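Carboxysome shell vertex protein CcmL (PDB 4N8X) probably forms the pentameric vertices of the shell of the carboxysome, the polyhedral inclusion that sequesters RuBisCO, and so may help a flat hexagonal protein layer to curve. Local coordinates at residues T13-P17 with S18-V22; A43-S47 with V48-F52. One frame throughout, in Å; residues are numbered along the deposited sequence.

Contact 1: residues T13-P17 with S18-V22; sequences TQKDP and SLRGV
Lys-15 lies across Arg-20 where the chain folds back through a 3-10 turn and a type II beta turn (Leu-19 to Val-22), in the connection between strands 2-11 and 24-30, which includes the short strand 14-15. The guanidinium of Arg-20 is brought back beneath Lys-15 by a bend at chi2 (-31°), and Lys-15 CG lies over one face of it, 3.6 Å above the plane and nearer the edge than the centre. Further along, Lys-15 CE meets Arg-20 CD at 3.6 Å; the extended lysine chain crosses the arginine at a slant, and the two charged ends stay apart. Arg-20 NH1 makes a weak, bent bond to Lys-15 O, while Asp-16 C and Pro-17 N border the guanidinium in its plane. The 3-10 turn is held by Leu-19 N to Asp-16 O (2.8 Å) and Arg-20 N to Pro-17 O (3.1 Å). A neighbouring subunit continues the sheet by pairing with Gln-14 and Lys-15, and its Val-80 packs on Leu-19. Lys-15 NZ bonds Ser-12 O and two waters: one reaches Leu-19 O and Val-22 O, the other is 3.1 Å from both Lys-15 NZ and Gly-21 N.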
ATOM      1  N   THR A  13       9.299  -1.197 -25.560  1.00 30.16           N
ATOM      2  CA  THR A  13       8.540  -1.302 -26.797  1.00 34.76           C
ATOM      3  C   THR A  13       7.567  -2.475 -26.738  1.00 37.00           C
ATOM      4  O   THR A  13       6.551  -2.481 -27.416  1.00 39.22           O
ATOM      5  CB  THR A  13       9.465  -1.491 -28.013  1.00 36.12           C
ATOM      6  OG1 THR A  13      10.398  -2.540 -27.739  1.00 38.96           O
ATOM      7  CG2 THR A  13      10.237  -0.220 -28.300  1.00 34.30           C
ATOM      8  N   GLN A  14       7.906  -3.486 -25.948  1.00 34.37           N
ATOM      9  CA  GLN A  14       7.024  -4.629 -25.774  1.00 37.16           C
ATOM     10  C   GLN A  14       6.312  -4.406 -24.442  1.00 33.35           C
ATOM     11  O   GLN A  14       6.928  -4.451 -23.373  1.00 30.07           O
ATOM     12  CB  GLN A  14       7.819  -5.938 -25.784  1.00 41.91           C
ATOM     13  CG  GLN A  14       6.967  -7.201 -25.654  1.00 47.36           C
ATOM     14  CD  GLN A  14       7.654  -8.436 -26.228  1.00 54.52           C
ATOM     15  OE1 GLN A  14       8.212  -9.259 -25.501  1.00 58.99           O
ATOM     16  NE2 GLN A  14       7.605  -8.570 -27.539  1.00 56.32           N
ATOM     17  N   LYS A  15       5.029  -4.070 -24.498  1.00 33.34           N
ATOM     18  CA  LYS A  15       4.364  -3.576 -23.292  1.00 31.07           C
ATOM     19  C   LYS A  15       2.866  -3.558 -23.455  1.00 33.67           C
ATOM     20  O   LYS A  15       2.362  -3.712 -24.550  1.00 30.83           O
ATOM     21  CB  LYS A  15       4.849  -2.176 -22.959  1.00 29.22           C
ATOM     22  CG  LYS A  15       4.495  -1.111 -23.992  1.00 32.75           C
ATOM     23  CD  LYS A  15       5.167   0.190 -23.578  1.00 30.07           C
ATOM     24  CE  LYS A  15       5.183   1.195 -24.710  1.00 31.96           C
ATOM     25  NZ  LYS A  15       6.199   2.294 -24.461  1.00 31.78           N
ATOM     26  N   ASP A  16       2.140  -3.357 -22.361  1.00 35.61           N
ATOM     27  CA  ASP A  16       0.687  -3.316 -22.485  1.00 38.46           C
ATOM     28  C   ASP A  16       0.261  -2.137 -23.368  1.00 34.53           C
ATOM     29  O   ASP A  16       0.814  -1.037 -23.217  1.00 35.93           O
ATOM     30  CB  ASP A  16       0.036  -3.185 -21.120  1.00 43.43           C
ATOM     31  CG  ASP A  16      -1.436  -3.472 -21.178  1.00 46.70           C
ATOM     32  OD1 ASP A  16      -1.792  -4.668 -21.090  1.00 51.40           O
ATOM     33  OD2 ASP A  16      -2.209  -2.503 -21.338  1.00 44.88           O
ATOM     34  N   PRO A  17      -0.721  -2.356 -24.264  1.00 35.19           N
ATOM     35  CA  PRO A  17      -1.122  -1.329 -25.239  1.00 36.35           C
ATOM     36  C   PRO A  17      -1.580  -0.031 -24.587  1.00 37.33           C
ATOM     37  O   PRO A  17      -1.429   1.033 -25.199  1.00 36.59           O
ATOM     38  CB  PRO A  17      -2.278  -1.995 -26.003  1.00 36.40           C
ATOM     39  CG  PRO A  17      -1.999  -3.459 -25.861  1.00 36.57           C
ATOM     40  CD  PRO A  17      -1.435  -3.632 -24.501  1.00 34.38           C
ATOM     41  N   SER A  18      -2.114  -0.120 -23.372  1.00 36.14           N
ATOM     42  CA  SER A  18      -2.519   1.060 -22.616  1.00 44.27           C
ATOM     43  C   SER A  18      -1.344   1.963 -22.198  1.00 44.57           C
ATOM     44  O   SER A  18      -1.549   3.133 -21.835  1.00 48.80           O
ATOM     45  CB  SER A  18      -3.290   0.617 -21.373  1.00 51.47           C
ATOM     46  OG  SER A  18      -2.612  -0.454 -20.730  1.00 55.01           O
ATOM     47  N   LEU A  19      -0.122   1.429 -22.240  1.00 34.50           N
ATOM     48  CA  LEU A  19       1.059   2.219 -21.917  1.00 29.56           C
ATOM     49  C   LEU A  19       1.690   2.869 -23.149  1.00 28.75           C
ATOM     50  O   LEU A  19       2.746   3.506 -23.062  1.00 24.01           O
ATOM     51  CB  LEU A  19       2.084   1.350 -21.201  1.00 29.32           C
ATOM     52  CG  LEU A  19       1.606   0.934 -19.811  1.00 32.79           C
ATOM     53  CD1 LEU A  19       2.674   0.124 -19.112  1.00 32.32           C
ATOM     54  CD2 LEU A  19       1.303   2.193 -19.007  1.00 29.45           C
ATOM     55  N   ARG A  20       1.066   2.701 -24.311  1.00 30.15           N
ATOM     56  CA  ARG A  20       1.641   3.310 -25.504  1.00 32.18           C
ATOM     57  C   ARG A  20       1.701   4.837 -25.360  1.00 35.27           C
ATOM     58  O   ARG A  20       0.697   5.484 -25.029  1.00 37.94           O
ATOM     59  CB  ARG A  20       0.850   2.939 -26.757  1.00 34.23           C
ATOM     60  CG  ARG A  20       1.035   1.488 -27.236  1.00 46.14           C
ATOM     61  CD  ARG A  20       2.413   0.913 -26.914  1.00 49.81           C
ATOM     62  NE  ARG A  20       2.730  -0.318 -27.660  1.00 54.22           N
ATOM     63  CZ  ARG A  20       2.335  -1.546 -27.313  1.00 54.89           C
ATOM     64  NH1 ARG A  20       1.569  -1.732 -26.254  1.00 53.08           N
ATOM     65  NH2 ARG A  20       2.689  -2.597 -28.039  1.00 58.59           N
ATOM     66  N   GLY A  21       2.866   5.421 -25.612  1.00 29.42           N
ATOM     67  CA  GLY A  21       2.972   6.867 -25.491  1.00 30.12           C
ATOM     68  C   GLY A  21       3.342   7.394 -24.102  1.00 32.86           C
ATOM     69  O   GLY A  21       3.830   8.523 -23.965  1.00 35.45           O
ATOM     70  N   VAL A  22       3.127   6.587 -23.072  1.00 22.88           N
ATOM     71  CA  VAL A  22       3.409   7.011 -21.711  1.00 20.68           C
ATOM     72  C   VAL A  22       4.916   7.081 -21.392  1.00 20.74           C
ATOM     73  O   VAL A  22       5.625   6.055 -21.414  1.00 23.96           O
ATOM     74  CB  VAL A  22       2.749   6.041 -20.735  1.00 25.16           C
ATOM     75  CG1 VAL A  22       3.019   6.471 -19.289  1.00 26.50           C
ATOM     76  CG2 VAL A  22       1.249   5.936 -21.041  1.00 29.09           C
TER
HETATM   77  O   HOH W   1       5.376   3.437 -21.880  1.00 22.82           O
HETATM   78  O   HOH W   2       5.299   3.995 -26.910  1.00 38.32           O

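Contact 2: residues A43-S47 with V48-F52; sequences AADNS and VGAGF
From Asp-45 to Ala-50 the backbone leaves strand 39-44 and swings round in an irregular loop, so that the amides of Val-48, Gly-49 and Ala-50 all face back to the Asp-45 carboxylate. Gly-49 allows the bend: its positive phi (83°) would push a side chain against the carbonyl oxygen of Val-48. After it the chain runs on in an open form through Ala-50 and Gly-51.

Asp-45 carries the contact. With CG anti to the backbone N (chi1 177°), its carboxylate extends into the bend and both oxygens are used. OD1 accepts two amides: Gly-49 N comes to Asp-45 OD1 at 2.7 Å, almost perfectly straight and on the syn lone pair, whereas Val-48 N approaches OD1 at 3.1 Å, nearly in line with the C-O bond and more bent (140°). Asp-45 OD2 takes Ala-50 N at 2.9 Å, also through its syn lone pair. A water donates to Asp-45 OD2 and to Ala-50 O, at 2.7 Å from the latter. Three amides and a water thus satisfy this buried carboxylate and fix its rotation; so many N-H dipoles would probably favour its charged form. Beside it, Val-48 CB touches Asp-45 OD1 at 3.5 Å, and Val-48 CG2 lies 3.9 Å from Ser-47 OG, a hydroxyl that also bonds Asp-16 OD2 of another subunit, an atom whose position is less certain.

The loop joins strand 39-44 to strand 55-60 of the beta barrel. Val-48 and Ala-50 rest on Ile-82 of strand 77-88, Val-48 also reaching Val-79, while Asp-45 packs on Leu-25 of strand 24-30.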
ATOM      1  N   ALA A  43       8.035   5.933 -12.492  1.00 15.86           N
ATOM      2  CA  ALA A  43       6.732   6.608 -12.490  1.00 19.87           C
ATOM      3  C   ALA A  43       6.392   7.127 -13.888  1.00 17.83           C
ATOM      4  O   ALA A  43       7.281   7.505 -14.645  1.00 17.81           O
ATOM      5  CB  ALA A  43       6.733   7.796 -11.480  1.00 15.22           C
ATOM      6  N   ALA A  44       5.102   7.214 -14.189  1.00 13.76           N
ATOM      7  CA  ALA A  44       4.646   7.790 -15.441  1.00 16.10           C
ATOM      8  C   ALA A  44       4.756   9.308 -15.334  1.00 19.34           C
ATOM      9  O   ALA A  44       4.527   9.901 -14.270  1.00 22.52           O
ATOM     10  CB  ALA A  44       3.193   7.375 -15.714  1.00 16.17           C
ATOM     11  N   ASP A  45       5.116   9.958 -16.430  1.00 19.16           N
ATOM     12  CA  ASP A  45       5.132  11.419 -16.413  1.00 16.00           C
ATOM     13  C   ASP A  45       4.529  11.916 -17.708  1.00 21.38           C
ATOM     14  O   ASP A  45       5.214  12.391 -18.582  1.00 18.62           O
ATOM     15  CB  ASP A  45       6.549  11.948 -16.240  1.00 16.20           C
ATOM     16  CG  ASP A  45       6.629  13.506 -16.291  1.00 26.65           C
ATOM     17  OD1 ASP A  45       5.576  14.189 -16.273  1.00 27.22           O
ATOM     18  OD2 ASP A  45       7.762  14.068 -16.342  1.00 21.48           O
ATOM     19  N   ASN A  46       3.231  11.787 -17.849  1.00 18.21           N
ATOM     20  CA  ASN A  46       2.622  12.218 -19.095  1.00 24.52           C
ATOM     21  C   ASN A  46       1.959  13.582 -18.967  1.00 27.05           C
ATOM     22  O   ASN A  46       1.420  14.102 -19.927  1.00 27.04           O
ATOM     23  CB  ASN A  46       1.658  11.155 -19.636  1.00 28.53           C
ATOM     24  CG  ASN A  46       0.602  10.737 -18.623  1.00 45.24           C
ATOM     25  OD1 ASN A  46      -0.076  11.576 -18.016  1.00 51.48           O
ATOM     26  ND2 ASN A  46       0.463   9.432 -18.428  1.00 51.25           N
ATOM     27  N   SER A  47       2.055  14.188 -17.783  1.00 22.54           N
ATOM     28  CA  SER A  47       1.272  15.396 -17.499  1.00 28.72           C
ATOM     29  C   SER A  47       2.151  16.554 -17.022  1.00 26.97           C
ATOM     30  O   SER A  47       1.791  17.704 -17.123  1.00 26.41           O
ATOM     31  CB  SER A  47       0.226  15.053 -16.413  1.00 35.09           C
ATOM     32  OG  SER A  47      -0.048  16.149 -15.560  1.00 41.86           O
ATOM     33  N   VAL A  48       3.299  16.250 -16.449  1.00 22.69           N
ATOM     34  CA  VAL A  48       4.057  17.308 -15.796  1.00 17.26           C
ATOM     35  C   VAL A  48       5.295  17.718 -16.608  1.00 17.81           C
ATOM     36  O   VAL A  48       5.557  18.881 -16.831  1.00 22.55           O
ATOM     37  CB  VAL A  48       4.428  16.874 -14.362  1.00 20.34           C
ATOM     38  CG1 VAL A  48       5.546  17.748 -13.806  1.00 25.79           C
ATOM     39  CG2 VAL A  48       3.178  16.916 -13.457  1.00 17.38           C
ATOM     40  N   GLY A  49       6.068  16.745 -17.055  1.00 16.76           N
ATOM     41  CA  GLY A  49       7.185  17.076 -17.916  1.00 23.81           C
ATOM     42  C   GLY A  49       8.439  17.521 -17.180  1.00 20.93           C
ATOM     43  O   GLY A  49       9.032  18.559 -17.513  1.00 19.87           O
ATOM     44  N   ALA A  50       8.882  16.707 -16.224  1.00 15.68           N
ATOM     45  CA  ALA A  50      10.066  16.999 -15.415  1.00 19.84           C
ATOM     46  C   ALA A  50      11.350  16.670 -16.181  1.00 22.15           C
ATOM     47  O   ALA A  50      11.349  15.815 -17.092  1.00 26.87           O
ATOM     48  CB  ALA A  50      10.021  16.238 -14.082  1.00 14.70           C
ATOM     49  N   GLY A  51      12.440  17.363 -15.841  1.00 19.20           N
ATOM     50  CA  GLY A  51      13.671  17.211 -16.599  1.00 19.93           C
ATOM     51  C   GLY A  51      14.713  16.573 -15.730  1.00 19.70           C
ATOM     52  O   GLY A  51      14.419  16.264 -14.578  1.00 19.88           O
ATOM     53  N   PHE A  52      15.932  16.396 -16.249  1.00 20.71           N
ATOM     54  CA  PHE A  52      16.950  15.683 -15.472  1.00 26.74           C
ATOM     55  C   PHE A  52      17.261  16.347 -14.145  1.00 22.98           C
ATOM     56  O   PHE A  52      17.438  17.559 -14.088  1.00 21.81           O
ATOM     57  CB  PHE A  52      18.251  15.553 -16.262  1.00 28.71           C
ATOM     58  CG  PHE A  52      18.196  14.515 -17.327  1.00 27.59           C
ATOM     59  CD1 PHE A  52      17.996  13.192 -16.995  1.00 22.18           C
ATOM     60  CD2 PHE A  52      18.316  14.867 -18.668  1.00 31.29           C
ATOM     61  CE1 PHE A  52      17.944  12.205 -17.984  1.00 26.69           C
ATOM     62  CE2 PHE A  52      18.265  13.893 -19.660  1.00 31.18           C
ATOM     63  CZ  PHE A  52      18.071  12.551 -19.310  1.00 30.39           C
TER
HETATM   64  O   HOH W   3       9.623  14.220 -18.402  1.00 18.29           O

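In the fold
Contact 1 comes first along the chain and lies at the periphery, about 18 Å from the chain centre, whereas contact 2 sits about 7 Å from it; the centres of the two contacts are about 16 Å apart. Within one chain they meet through Val-22, whose CG1 packs on Ala-44 CB at 3.7 Å and on Asn-46 ND2 at 4.0 Å. They also meet between subunits of the pentamer: Ser-47 packs on Pro-17 and Val-48 on Lys-15 of another subunit, residues of the 13-17 half of its contact 1. Each pairing thus links the outer loop of one subunit to the barrel loop of the next.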